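Local coordinates for protein HI_1472 (Haemophilus influenzae, PDB 3PSH) that binds molybdate and tungstate in the periplasm and serves as the solute-binding component of a low-affinity ABC transporter that imports molybdate, at residues 18-24 / 39-45; 30-36 / 314-320; 125-129 / 220-224; 227-231 / 256-260. One frame throughout, in Å; residues are numbered along the deposited sequence.

Interaction 1: residues 18-24 / 39-45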
loop_
_atom_site.group_PDB
_atom_site.type_symbol
_atom_site.label_atom_id
_atom_site.label_comp_id
_atom_site.label_asym_id
_atom_site.label_seq_id
_atom_site.Cartn_x
_atom_site.Cartn_y
_atom_site.Cartn_z
ATOM N N ILE A 18 -9.482 -12.631 19.029
ATOM C CA ILE A 18 -9.469 -11.164 18.973
ATOM C C ILE A 18 -10.843 -10.628 18.479
ATOM O O ILE A 18 -11.401 -10.973 17.347
ATOM C CB ILE A 18 -8.357 -10.743 17.956
ATOM C CG1 ILE A 18 -6.958 -11.037 18.474
ATOM C CG2 ILE A 18 -8.350 -9.231 17.639
ATOM C CD1 ILE A 18 -6.743 -10.422 19.812
ATOM N N ASN A 19 -11.365 -9.706 19.277
ATOM C CA ASN A 19 -12.635 -9.094 18.893
ATOM C C ASN A 19 -12.637 -7.548 19.032
ATOM O O ASN A 19 -13.573 -6.903 18.687
ATOM C CB ASN A 19 -13.775 -9.643 19.733
ATOM C CG ASN A 19 -14.038 -11.062 19.430
ATOM O OD1 ASN A 19 -13.744 -12.002 20.244
ATOM N ND2 ASN A 19 -14.585 -11.271 18.267
ATOM N N ARG A 20 -11.551 -7.046 19.653
ATOM C CA ARG A 20 -11.413 -5.599 19.956
ATOM C C ARG A 20 -10.056 -5.009 19.537
ATOM O O ARG A 20 -9.377 -4.337 20.298
ATOM C CB ARG A 20 -11.678 -5.332 21.454
ATOM C CG ARG A 20 -13.111 -5.719 21.777
ATOM C CD ARG A 20 -13.457 -5.424 23.255
ATOM N NE ARG A 20 -13.710 -3.989 23.212
ATOM C CZ ARG A 20 -14.796 -3.380 22.748
ATOM N NH1 ARG A 20 -15.934 -4.076 22.437
ATOM N NH2 ARG A 20 -14.788 -2.021 22.659
ATOM N N ALA A 21 -9.717 -5.215 18.249
ATOM C CA ALA A 21 -8.386 -4.820 17.818
ATOM C C ALA A 21 -8.449 -3.316 17.510
ATOM O O ALA A 21 -9.514 -2.821 17.011
ATOM C CB ALA A 21 -8.074 -5.570 16.498
ATOM N N VAL A 22 -7.305 -2.662 17.689
ATOM C CA VAL A 22 -7.272 -1.239 17.227
ATOM C C VAL A 22 -6.221 -1.243 16.120
ATOM O O VAL A 22 -5.158 -1.793 16.302
ATOM C CB VAL A 22 -6.946 -0.315 18.425
ATOM C CG1 VAL A 22 -6.573 1.101 17.895
ATOM C CG2 VAL A 22 -8.266 -0.210 19.232
ATOM N N VAL A 23 -6.554 -0.673 14.956
ATOM C CA VAL A 23 -5.648 -0.826 13.820
ATOM C C VAL A 23 -5.087 0.540 13.409
ATOM O O VAL A 23 -5.804 1.336 12.808
ATOM C CB VAL A 23 -6.369 -1.514 12.575
ATOM C CG1 VAL A 23 -5.322 -1.584 11.460
ATOM C CG2 VAL A 23 -6.832 -2.921 13.010
ATOM N N LEU A 24 -3.842 0.806 13.844
ATOM C CA LEU A 24 -3.229 2.156 13.656
ATOM C C LEU A 24 -2.358 2.298 12.403
ATOM O O LEU A 24 -1.293 2.936 12.420
ATOM C CB LEU A 24 -2.487 2.621 14.959
ATOM C CG LEU A 24 -3.398 2.661 16.280
ATOM C CD1 LEU A 24 -2.518 3.184 17.408
ATOM C CD2 LEU A 24 -4.711 3.481 16.068
ATOM N N LYS A 39 -15.562 -6.686 11.969
ATOM C CA LYS A 39 -16.380 -6.816 13.177
ATOM C C LYS A 39 -15.488 -7.047 14.408
ATOM O O LYS A 39 -15.949 -6.959 15.543
ATOM C CB LYS A 39 -17.175 -8.057 13.061
ATOM C CG LYS A 39 -18.428 -7.994 12.260
ATOM C CD LYS A 39 -18.778 -9.458 11.966
ATOM C CE LYS A 39 -19.496 -9.610 10.623
ATOM N NZ LYS A 39 -18.572 -9.778 9.435
ATOM N N GLN A 40 -14.269 -7.455 14.158
ATOM C CA GLN A 40 -13.247 -7.635 15.230
ATOM C C GLN A 40 -12.389 -6.418 15.494
ATOM O O GLN A 40 -11.399 -6.520 16.170
ATOM C CB GLN A 40 -12.395 -8.867 14.947
ATOM C CG GLN A 40 -13.238 -10.125 14.854
ATOM C CD GLN A 40 -12.500 -11.232 14.159
ATOM O OE1 GLN A 40 -11.641 -11.901 14.744
ATOM N NE2 GLN A 40 -12.737 -11.347 12.825
ATOM N N ILE A 41 -12.751 -5.271 14.908
ATOM C CA ILE A 41 -11.953 -4.040 15.131
ATOM C C ILE A 41 -12.833 -2.977 15.807
ATOM O O ILE A 41 -14.003 -2.854 15.456
ATOM C CB ILE A 41 -11.556 -3.513 13.742
ATOM C CG1 ILE A 41 -10.527 -4.507 13.136
ATOM C CG2 ILE A 41 -10.931 -2.084 13.801
ATOM C CD1 ILE A 41 -10.363 -4.330 11.559
ATOM N N VAL A 42 -12.272 -2.228 16.746
ATOM C CA VAL A 42 -13.037 -1.215 17.458
ATOM C C VAL A 42 -12.362 0.158 17.427
ATOM O O VAL A 42 -12.955 1.135 17.938
ATOM C CB VAL A 42 -13.308 -1.602 18.911
ATOM C CG1 VAL A 42 -14.208 -2.875 18.925
ATOM C CG2 VAL A 42 -11.996 -1.696 19.641
ATOM N N GLY A 43 -11.123 0.250 16.851
ATOM C CA GLY A 43 -10.586 1.617 16.558
ATOM C C GLY A 43 -9.607 1.552 15.399
ATOM O O GLY A 43 -9.126 0.485 15.075
ATOM N N VAL A 44 -9.406 2.702 14.796
ATOM C CA VAL A 44 -8.539 2.740 13.603
ATOM C C VAL A 44 -7.800 4.077 13.647
ATOM O O VAL A 44 -8.244 4.993 14.379
ATOM C CB VAL A 44 -9.448 2.629 12.261
ATOM C CG1 VAL A 44 -10.188 1.295 12.175
ATOM C CG2 VAL A 44 -10.399 3.785 12.114
ATOM N N LEU A 45 -6.677 4.190 12.909
ATOM C CA LEU A 45 -5.957 5.444 12.789
ATOM C C LEU A 45 -6.871 6.639 12.456
ATOM O O LEU A 45 -7.755 6.580 11.619
ATOM C CB LEU A 45 -4.785 5.363 11.766
ATOM C CG LEU A 45 -5.172 5.120 10.280
ATOM C CD1 LEU A 45 -3.911 5.363 9.389
ATOM C CD2 LEU A 45 -5.815 3.856 9.928
HETATM O O HOH W 1 -16.213 -6.502 18.965
#
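Ala-21 and Val-23 of strand 21-24 each spend both their N-H and their C=O on residues 40-45, and these two residues account for every backbone hydrogen bond between the segments. Ala-21 N donates to Gln-40 O at 3.0 Å in an almost straight bond (171°). Ala-21 O takes Val-42 N at 2.8 Å and, weakly, Gly-43 N at 3.5 Å. One acceptor thus serves two successive amides, which marks the beta bulge where the pairing slips by a residue. Beyond it, Val-23 N gives to Gly-43 O at 2.8 Å, and Val-23 O receives Leu-45 N at 3.0 Å. Val-22 uses its own backbone on the other side, bonding Val-87 and Phe-89 of the next strand. Near the surface a water donates to Asn-19 O and weakly to Lys-39 O. The guanidinium of Arg-20, with Val-42 CG1 over one face, is bonded through NH2 to Leu-83 O. Val-23 CG2 rests 4.0 Å from Ile-41 CG1 on the face packed against helix 26-34, where Val-23 touches Thr-28 and Ile-41 touches Ala-32. Strand 21-24, that helix and edge strand 41-44 form a classic beta-alpha-beta unit in the parallel sheet of one lobe of this periplasmic binding protein.

Interaction 2: residues 30-36 / 314-320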
loop_
_atom_site.group_PDB
_atom_site.type_symbol
_atom_site.label_atom_id
_atom_site.label_comp_id
_atom_site.label_asym_id
_atom_site.label_seq_id
_atom_site.Cartn_x
_atom_site.Cartn_y
_atom_site.Cartn_z
ATOM N N ASN A 30 -6.702 -2.120 5.389
ATOM C CA ASN A 30 -7.242 -2.507 4.079
ATOM C C ASN A 30 -7.139 -4.055 4.004
ATOM O O ASN A 30 -8.035 -4.676 3.514
ATOM C CB ASN A 30 -6.385 -1.793 3.002
ATOM C CG ASN A 30 -6.800 -2.182 1.595
ATOM O OD1 ASN A 30 -8.011 -2.408 1.324
ATOM N ND2 ASN A 30 -5.817 -2.210 0.698
ATOM N N ILE A 31 -6.032 -4.613 4.459
ATOM C CA ILE A 31 -5.951 -6.119 4.532
ATOM C C ILE A 31 -7.092 -6.709 5.355
ATOM O O ILE A 31 -7.740 -7.678 4.916
ATOM C CB ILE A 31 -4.514 -6.603 4.917
ATOM C CG1 ILE A 31 -3.473 -6.217 3.822
ATOM C CG2 ILE A 31 -4.559 -8.165 5.334
ATOM C CD1 ILE A 31 -2.069 -6.278 4.268
ATOM N N ALA A 32 -7.299 -6.161 6.553
ATOM C CA ALA A 32 -8.349 -6.699 7.445
ATOM C C ALA A 32 -9.703 -6.593 6.805
ATOM O O ALA A 32 -10.544 -7.526 6.989
ATOM C CB ALA A 32 -8.412 -5.953 8.801
ATOM N N VAL A 33 -9.938 -5.512 6.030
ATOM C CA VAL A 33 -11.214 -5.390 5.364
ATOM C C VAL A 33 -11.319 -6.559 4.372
ATOM O O VAL A 33 -12.396 -7.180 4.171
ATOM C CB VAL A 33 -11.331 -3.978 4.652
ATOM C CG1 VAL A 33 -12.498 -3.976 3.622
ATOM C CG2 VAL A 33 -11.462 -2.872 5.698
ATOM N N GLN A 34 -10.213 -6.855 3.711
ATOM C CA GLN A 34 -10.271 -7.907 2.671
ATOM C C GLN A 34 -10.285 -9.323 3.243
ATOM O O GLN A 34 -10.389 -10.327 2.535
ATOM C CB GLN A 34 -9.153 -7.775 1.615
ATOM C CG GLN A 34 -9.297 -6.409 0.867
ATOM C CD GLN A 34 -8.124 -6.231 -0.111
ATOM O OE1 GLN A 34 -7.989 -7.025 -1.072
ATOM N NE2 GLN A 34 -7.237 -5.252 0.178
ATOM N N LEU A 35 -9.936 -9.430 4.522
ATOM C CA LEU A 35 -10.067 -10.688 5.286
ATOM C C LEU A 35 -11.472 -10.777 5.932
ATOM O O LEU A 35 -11.758 -11.824 6.599
ATOM C CB LEU A 35 -8.994 -10.699 6.388
ATOM C CG LEU A 35 -7.573 -10.859 5.930
ATOM C CD1 LEU A 35 -6.728 -10.844 7.198
ATOM C CD2 LEU A 35 -7.310 -12.182 5.071
ATOM N N ASP A 36 -12.346 -9.784 5.694
ATOM C CA ASP A 36 -13.758 -9.718 6.259
ATOM C C ASP A 36 -13.596 -9.787 7.788
ATOM O O ASP A 36 -14.380 -10.505 8.451
ATOM C CB ASP A 36 -14.659 -10.935 5.874
ATOM C CG ASP A 36 -16.181 -10.603 5.913
ATOM O OD1 ASP A 36 -16.576 -9.440 6.162
ATOM O OD2 ASP A 36 -16.977 -11.580 5.726
ATOM N N TYR A 314 -12.448 -10.011 -8.115
ATOM C CA TYR A 314 -11.621 -9.684 -6.973
ATOM C C TYR A 314 -12.444 -8.857 -5.951
ATOM O O TYR A 314 -12.399 -9.180 -4.711
ATOM C CB TYR A 314 -10.362 -8.878 -7.420
ATOM C CG TYR A 314 -9.303 -8.623 -6.266
ATOM C CD1 TYR A 314 -8.155 -9.342 -6.237
ATOM C CD2 TYR A 314 -9.606 -7.766 -5.235
ATOM C CE1 TYR A 314 -7.184 -9.156 -5.155
ATOM C CE2 TYR A 314 -8.700 -7.486 -4.232
ATOM C CZ TYR A 314 -7.476 -8.232 -4.150
ATOM O OH TYR A 314 -6.561 -8.062 -3.092
ATOM N N TYR A 315 -13.141 -7.838 -6.426
ATOM C CA TYR A 315 -13.932 -6.970 -5.540
ATOM C C TYR A 315 -15.063 -7.799 -4.924
ATOM O O TYR A 315 -15.277 -7.679 -3.727
ATOM C CB TYR A 315 -14.447 -5.705 -6.209
ATOM C CG TYR A 315 -13.502 -4.552 -6.083
ATOM C CD1 TYR A 315 -12.199 -4.577 -6.623
ATOM C CD2 TYR A 315 -13.878 -3.381 -5.392
ATOM C CE1 TYR A 315 -11.341 -3.411 -6.462
ATOM C CE2 TYR A 315 -13.073 -2.222 -5.293
ATOM C CZ TYR A 315 -11.741 -2.269 -5.829
ATOM O OH TYR A 315 -10.972 -1.133 -5.626
ATOM N N GLN A 316 -15.681 -8.699 -5.677
ATOM C CA GLN A 316 -16.846 -9.398 -5.090
ATOM C C GLN A 316 -16.325 -10.356 -3.998
ATOM O O GLN A 316 -16.993 -10.489 -2.938
ATOM C CB GLN A 316 -17.583 -10.178 -6.207
ATOM C CG GLN A 316 -18.238 -9.226 -7.238
ATOM C CD GLN A 316 -19.506 -8.555 -6.732
ATOM O OE1 GLN A 316 -20.007 -8.859 -5.664
ATOM N NE2 GLN A 316 -19.987 -7.542 -7.495
ATOM N N LYS A 317 -15.108 -10.919 -4.219
ATOM C CA LYS A 317 -14.501 -11.865 -3.266
ATOM C C LYS A 317 -13.979 -11.214 -1.976
ATOM O O LYS A 317 -14.416 -11.594 -0.846
ATOM C CB LYS A 317 -13.429 -12.752 -3.908
ATOM C CG LYS A 317 -12.627 -13.528 -2.903
ATOM C CD LYS A 317 -13.312 -14.844 -2.520
ATOM C CE LYS A 317 -12.485 -15.557 -1.431
ATOM N NZ LYS A 317 -13.471 -16.668 -0.875
ATOM N N PHE A 318 -13.226 -10.087 -2.127
ATOM C CA PHE A 318 -12.475 -9.533 -0.980
ATOM C C PHE A 318 -13.130 -8.303 -0.422
ATOM O O PHE A 318 -12.904 -7.993 0.776
ATOM C CB PHE A 318 -11.001 -9.280 -1.446
ATOM C CG PHE A 318 -10.288 -10.615 -1.733
ATOM C CD1 PHE A 318 -10.137 -11.548 -0.720
ATOM C CD2 PHE A 318 -9.871 -10.973 -3.025
ATOM C CE1 PHE A 318 -9.575 -12.796 -0.954
ATOM C CE2 PHE A 318 -9.281 -12.218 -3.277
ATOM C CZ PHE A 318 -9.086 -13.143 -2.247
ATOM N N TYR A 319 -13.855 -7.540 -1.260
ATOM C CA TYR A 319 -14.561 -6.378 -0.701
ATOM C C TYR A 319 -16.049 -6.574 -0.586
ATOM O O TYR A 319 -16.704 -5.686 -0.111
ATOM C CB TYR A 319 -14.292 -5.100 -1.524
ATOM C CG TYR A 319 -12.856 -4.580 -1.451
ATOM C CD1 TYR A 319 -12.335 -4.063 -0.234
ATOM C CD2 TYR A 319 -12.026 -4.589 -2.607
ATOM C CE1 TYR A 319 -11.026 -3.524 -0.154
ATOM C CE2 TYR A 319 -10.717 -3.982 -2.543
ATOM C CZ TYR A 319 -10.216 -3.542 -1.321
ATOM O OH TYR A 319 -8.999 -2.939 -1.269
ATOM N N ARG A 320 -16.555 -7.725 -1.025
ATOM C CA ARG A 320 -17.990 -8.138 -0.928
ATOM C C ARG A 320 -18.922 -7.084 -1.619
ATOM O O ARG A 320 -20.129 -6.837 -1.244
ATOM C CB ARG A 320 -18.346 -8.370 0.578
ATOM C CG ARG A 320 -17.445 -9.301 1.293
ATOM C CD ARG A 320 -17.628 -9.160 2.844
ATOM N NE ARG A 320 -16.950 -7.904 3.246
ATOM C CZ ARG A 320 -15.610 -7.732 3.408
ATOM N NH1 ARG A 320 -14.724 -8.654 3.086
ATOM N NH2 ARG A 320 -15.177 -6.539 3.778
#
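Gln-34 lies against the ring of Tyr-319, its amide stacked 27° from the ring plane and its CG over the face, 4.0 Å from the centroid in a CH-pi contact. With CG anti to the carbonyl carbon and the chain extended beyond it, the amide reaches past this ring to a second tyrosine: Tyr-314 OH donates to Gln-34 OE1 at 2.7 Å, in the carbonyl plane, although amide and phenol ring are steeply turned against each other. Asn-30 meets Tyr-319 differently. Its amide is nearly coplanar with the ring and sits at the edge, where Tyr-319 OH donates a hydrogen bond to a lone pair of Asn-30 OD1 at 2.8 Å; the same oxygen is bonded to Tyr-56 OH. Glu-284 of helix 283-297 ties down the amide nitrogens of both Asn-30 and Gln-34. Where the helices meet, the local axes of 30-34 and 314-319 are almost perpendicular (95°), and the last turn of helix 26-34 closes in a Schellman motif at Asp-36, set against the end of the C-terminal helix 307-319. Here Arg-320 grips Val-33 O end-on, with NH2 at 2.9 Å and NH1 at 3.0 Å, the oxygen lying in the guanidinium plane. Asp-36 N also donates to this oxygen, so three N-H groups converge on one carbonyl of the helix terminus. The carboxylate of Asp-36 stacks over a guanidinium face, its plane 7° from that of Arg-320. Asp-36 OD1 is 3.3 Å from Arg-320 NE, a salt bridge that is purely electrostatic because the oxygen sits above the guanidinium plane.

Interaction 3: residues 125-129 / 220-224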
loop_
_atom_site.group_PDB
_atom_site.type_symbol
_atom_site.label_atom_id
_atom_site.label_comp_id
_atom_site.label_asym_id
_atom_site.label_seq_id
_atom_site.Cartn_x
_atom_site.Cartn_y
_atom_site.Cartn_z
ATOM N N LEU A 125 11.398 4.100 8.440
ATOM C CA LEU A 125 10.302 4.552 7.521
ATOM C C LEU A 125 10.759 4.243 6.064
ATOM O O LEU A 125 9.990 3.771 5.208
ATOM C CB LEU A 125 10.058 6.026 7.729
ATOM C CG LEU A 125 9.219 6.772 6.684
ATOM C CD1 LEU A 125 7.712 6.243 6.499
ATOM C CD2 LEU A 125 9.395 8.276 7.183
ATOM N N ASN A 126 12.055 4.560 5.791
ATOM C CA ASN A 126 12.619 4.467 4.402
ATOM C C ASN A 126 13.826 3.609 4.414
ATOM O O ASN A 126 14.952 4.062 4.777
ATOM C CB ASN A 126 13.054 5.897 3.913
ATOM C CG ASN A 126 11.897 6.904 3.888
ATOM O OD1 ASN A 126 11.954 7.998 4.521
ATOM N ND2 ASN A 126 10.810 6.526 3.258
ATOM N N PRO A 127 13.640 2.317 4.121
ATOM C CA PRO A 127 14.743 1.295 4.242
ATOM C C PRO A 127 15.668 1.323 3.038
ATOM O O PRO A 127 15.314 1.929 1.998
ATOM C CB PRO A 127 14.036 -0.023 4.284
ATOM C CG PRO A 127 12.706 0.248 3.510
ATOM C CD PRO A 127 12.335 1.721 3.730
ATOM N N THR A 128 16.845 0.755 3.216
ATOM C CA THR A 128 17.803 0.393 2.149
ATOM C C THR A 128 17.752 -1.162 2.092
ATOM O O THR A 128 18.052 -1.881 3.077
ATOM C CB THR A 128 19.248 0.846 2.555
ATOM O OG1 THR A 128 19.241 2.250 2.727
ATOM C CG2 THR A 128 20.264 0.410 1.539
ATOM N N LEU A 129 17.399 -1.669 0.917
ATOM C CA LEU A 129 17.105 -3.064 0.725
ATOM C C LEU A 129 17.912 -3.601 -0.441
ATOM O O LEU A 129 17.924 -3.021 -1.530
ATOM C CB LEU A 129 15.631 -3.287 0.428
ATOM C CG LEU A 129 14.686 -2.772 1.487
ATOM C CD1 LEU A 129 13.287 -2.776 0.829
ATOM C CD2 LEU A 129 14.702 -3.610 2.775
ATOM N N LYS A 220 15.744 8.535 -1.824
ATOM C CA LYS A 220 15.493 7.411 -0.921
ATOM C C LYS A 220 14.121 7.498 -0.268
ATOM O O LYS A 220 13.830 8.424 0.535
ATOM C CB LYS A 220 16.595 7.426 0.153
ATOM C CG LYS A 220 16.576 6.145 1.036
ATOM C CD LYS A 220 17.388 6.478 2.356
ATOM C CE LYS A 220 17.544 5.175 3.150
ATOM N NZ LYS A 220 18.493 5.239 4.268
ATOM N N GLY A 221 13.256 6.525 -0.631
ATOM C CA GLY A 221 11.931 6.476 -0.034
ATOM C C GLY A 221 11.110 7.720 -0.241
ATOM O O GLY A 221 11.101 8.320 -1.350
ATOM N N PHE A 222 10.271 8.068 0.718
ATOM C CA PHE A 222 9.250 9.040 0.407
ATOM C C PHE A 222 9.821 10.410 0.769
ATOM O O PHE A 222 10.206 10.673 1.926
ATOM C CB PHE A 222 7.915 8.764 1.126
ATOM C CG PHE A 222 6.863 9.840 0.807
ATOM C CD1 PHE A 222 6.194 9.868 -0.440
ATOM C CD2 PHE A 222 6.767 10.981 1.665
ATOM C CE1 PHE A 222 5.346 10.893 -0.778
ATOM C CE2 PHE A 222 5.911 12.014 1.330
ATOM C CZ PHE A 222 5.200 11.985 0.116
ATOM N N LYS A 223 9.967 11.309 -0.229
ATOM C CA LYS A 223 10.611 12.623 0.024
ATOM C C LYS A 223 9.933 13.755 -0.730
ATOM O O LYS A 223 9.311 13.484 -1.782
ATOM C CB LYS A 223 12.103 12.631 -0.347
ATOM C CG LYS A 223 12.991 11.688 0.489
ATOM C CD LYS A 223 13.132 12.169 1.928
ATOM C CE LYS A 223 13.707 11.030 2.809
ATOM N NZ LYS A 223 14.944 10.296 2.383
ATOM N N GLN A 224 10.074 14.997 -0.236
ATOM C CA GLN A 224 9.752 16.190 -1.039
ATOM C C GLN A 224 10.934 16.504 -1.921
ATOM O O GLN A 224 12.098 16.522 -1.440
ATOM C CB GLN A 224 9.495 17.424 -0.147
ATOM C CG GLN A 224 8.952 18.644 -0.967
ATOM C CD GLN A 224 8.443 19.809 -0.120
ATOM O OE1 GLN A 224 9.189 20.351 0.698
ATOM N NE2 GLN A 224 7.180 20.202 -0.327
HETATM O O HOH W 2 18.832 3.092 5.495
#
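Close to the molybdate pocket the two lobes touch: the loop between strand 109-112, at the edge of the first lobe's parallel sheet, and helix 132-151 meets the start of strand 222-224, which forms a small two-stranded antiparallel sheet with 194-196 in the other lobe. Asn-126 carries the contact from the loop side; its CB points toward 220-224, and Asn-126 CG lies 3.9 Å from Gly-221 CA and 3.7 Å from Phe-222 N. Gly-221 has positive phi, and with no side chain there the amide group can settle directly against the main chain. A second approach is made by Lys-220. Its chain is stretched out, CG anti to the backbone N (chi1 -171°), and Lys-220 CE lies 3.3 Å from Asn-126 O and 3.4 Å from Thr-128 OG1, whose side chain it crosses at about a right angle. Lys-220 NZ donates to a water that is also bonded to Thr-128 OG1. Lys-223 NZ hydrogen-bonds a lone pair of Lys-220 O at 2.9 Å, while Lys-223 CE passes beside the Asn-126 amide. Gly-221 and Lys-223 bond through their backbones to the strand 194-196 region, Phe-222 sets its ring edge-to-face with molybdate-binding Tyr-196, and Pro-127 packs on Tyr-136 of helix 132-151.

Interaction 4: residues 227-231 / 256-260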
loop_
_atom_site.group_PDB
_atom_site.type_symbol
_atom_site.label_atom_id
_atom_site.label_comp_id
_atom_site.label_asym_id
_atom_site.label_seq_id
_atom_site.Cartn_x
_atom_site.Cartn_y
_atom_site.Cartn_z
ATOM N N LEU A 227 10.869 21.057 -8.125
ATOM C CA LEU A 227 10.415 21.152 -9.501
ATOM C C LEU A 227 11.597 20.949 -10.434
ATOM O O LEU A 227 11.475 20.197 -11.417
ATOM C CB LEU A 227 9.609 22.463 -9.766
ATOM C CG LEU A 227 9.039 22.740 -11.197
ATOM C CD1 LEU A 227 8.369 21.434 -11.884
ATOM C CD2 LEU A 227 8.106 23.951 -11.271
ATOM N N GLU A 228 12.759 21.524 -10.090
ATOM C CA GLU A 228 13.961 21.320 -10.919
ATOM C C GLU A 228 14.334 19.791 -11.123
ATOM O O GLU A 228 14.685 19.327 -12.242
ATOM C CB GLU A 228 15.146 22.201 -10.425
ATOM C CG GLU A 228 16.372 22.157 -11.326
ATOM C CD GLU A 228 16.158 22.724 -12.713
ATOM O OE1 GLU A 228 15.175 23.477 -12.977
ATOM O OE2 GLU A 228 16.967 22.341 -13.578
ATOM N N ASN A 229 14.264 18.996 -10.040
ATOM C CA ASN A 229 14.459 17.530 -10.109
ATOM C C ASN A 229 13.537 16.883 -11.150
ATOM O O ASN A 229 14.003 16.109 -11.964
ATOM C CB ASN A 229 14.202 16.862 -8.729
ATOM C CG ASN A 229 15.165 17.335 -7.633
ATOM O OD1 ASN A 229 16.374 17.528 -7.854
ATOM N ND2 ASN A 229 14.603 17.564 -6.429
ATOM N N VAL A 230 12.249 17.211 -11.112
ATOM C CA VAL A 230 11.273 16.588 -12.009
ATOM C C VAL A 230 11.485 17.036 -13.493
ATOM O O VAL A 230 11.362 16.225 -14.445
ATOM C CB VAL A 230 9.834 16.975 -11.628
ATOM C CG1 VAL A 230 8.816 16.130 -12.476
ATOM C CG2 VAL A 230 9.601 16.851 -10.110
ATOM N N LEU A 231 11.879 18.300 -13.665
ATOM C CA LEU A 231 12.179 18.784 -15.048
ATOM C C LEU A 231 13.411 18.079 -15.607
ATOM O O LEU A 231 13.422 17.689 -16.782
ATOM C CB LEU A 231 12.459 20.263 -14.985
ATOM C CG LEU A 231 11.331 21.235 -14.603
ATOM C CD1 LEU A 231 11.859 22.717 -14.471
ATOM C CD2 LEU A 231 10.168 21.155 -15.587
ATOM N N GLY A 256 4.705 25.660 -14.658
ATOM C CA GLY A 256 6.082 25.211 -14.401
ATOM C C GLY A 256 6.331 23.784 -14.884
ATOM O O GLY A 256 7.449 23.413 -15.146
ATOM N N TRP A 257 5.243 23.011 -14.980
ATOM C CA TRP A 257 5.246 21.589 -15.370
ATOM C C TRP A 257 5.045 21.391 -16.876
ATOM O O TRP A 257 5.209 20.232 -17.392
ATOM C CB TRP A 257 4.163 20.802 -14.622
ATOM C CG TRP A 257 4.471 20.642 -13.155
ATOM C CD1 TRP A 257 4.531 21.629 -12.195
ATOM C CD2 TRP A 257 4.623 19.396 -12.464
ATOM N NE1 TRP A 257 4.772 21.048 -10.923
ATOM C CE2 TRP A 257 4.895 19.692 -11.095
ATOM C CE3 TRP A 257 4.723 18.057 -12.887
ATOM C CZ2 TRP A 257 5.137 18.655 -10.139
ATOM C CZ3 TRP A 257 5.004 17.041 -11.919
ATOM C CH2 TRP A 257 5.188 17.368 -10.570
ATOM N N ALA A 258 4.656 22.470 -17.577
ATOM C CA ALA A 258 4.199 22.363 -18.990
ATOM C C ALA A 258 5.138 21.729 -20.048
ATOM O O ALA A 258 4.656 21.150 -21.065
ATOM C CB ALA A 258 3.683 23.736 -19.498
ATOM N N ASN A 259 6.446 21.850 -19.817
ATOM C CA ASN A 259 7.462 21.365 -20.743
ATOM C C ASN A 259 7.927 19.942 -20.425
ATOM O O ASN A 259 8.596 19.313 -21.222
ATOM C CB ASN A 259 8.704 22.252 -20.780
ATOM C CG ASN A 259 8.462 23.552 -21.514
ATOM O OD1 ASN A 259 9.167 24.501 -21.253
ATOM N ND2 ASN A 259 7.482 23.604 -22.435
ATOM N N ILE A 260 7.591 19.430 -19.249
ATOM C CA ILE A 260 7.770 18.000 -19.085
ATOM C C ILE A 260 7.091 17.127 -20.170
ATOM O O ILE A 260 5.932 17.277 -20.571
ATOM C CB ILE A 260 7.290 17.591 -17.661
ATOM C CG1 ILE A 260 8.138 18.293 -16.611
ATOM C CG2 ILE A 260 7.314 16.124 -17.549
ATOM C CD1 ILE A 260 7.358 18.158 -15.287
#
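Leu-227 lays its CD1 methyl on the indole of Trp-257, 3.8 Å from the centroid of the five-membered ring and only 15° off the ring normal, a CH-pi contact over the face. Its other branch bends toward the main chain, where Leu-227 CD2 comes 3.9 Å from Gly-256 CA; a glycine at this point lets the methyl lie against bare backbone. One turn on, Leu-231 pushes CD2 into the hollow between Gly-256 O and the side chain of Ile-260, 3.7 Å from Ile-260 CG1. Val-230 points at the 256-260 segment. With CG1 anti to the backbone N (chi1 -172°), Val-230 CG1 lies 4.0 Å from Trp-257 CZ3. Ile-260 in turn is a bump directed at the helix, its CD1 set between Leu-231 CD2 and Val-230 CG1, 3.8 Å from the latter. The type I turn from Trp-257 to Ile-260, closed by Ile-260 N to Trp-257 O at 3.1 Å, brings indole and isoleucine to the same helix, and no hydrogen bond crosses the contact. Inward, Val-230 and Trp-257 both touch Tyr-187 of strand 184-188. This is an apolar seam between helix 227-233 and the turn that leads into helix 261-264, with Ile-260 at its N-cap position, at the outer layer of an alpha/beta lobe far from the molybdate site.

How the interactions relate
From the N terminus, interaction 1 closes the shortest loop, pairing the strands on either side of helix 26-34. That helix opens interaction 2 before the second strand of interaction 1 arrives, so the two cross along the chain; they also touch, Ile-41 CD1 lying 3.7 Å from Ala-32 CB. Interaction 2 then waits for the C-terminal helix 307-319, and its long loop encloses interactions 3 and 4. Interaction 3 bridges from the loop after strand 109-112 to strand 222-224, near the bound molybdate. Interaction 4 follows in series, its helix coming directly after that strand, and joins helix 227-233 to the turn before helix 261-264, beside strand 184-188, its centre about 43 Å from that of interaction 1.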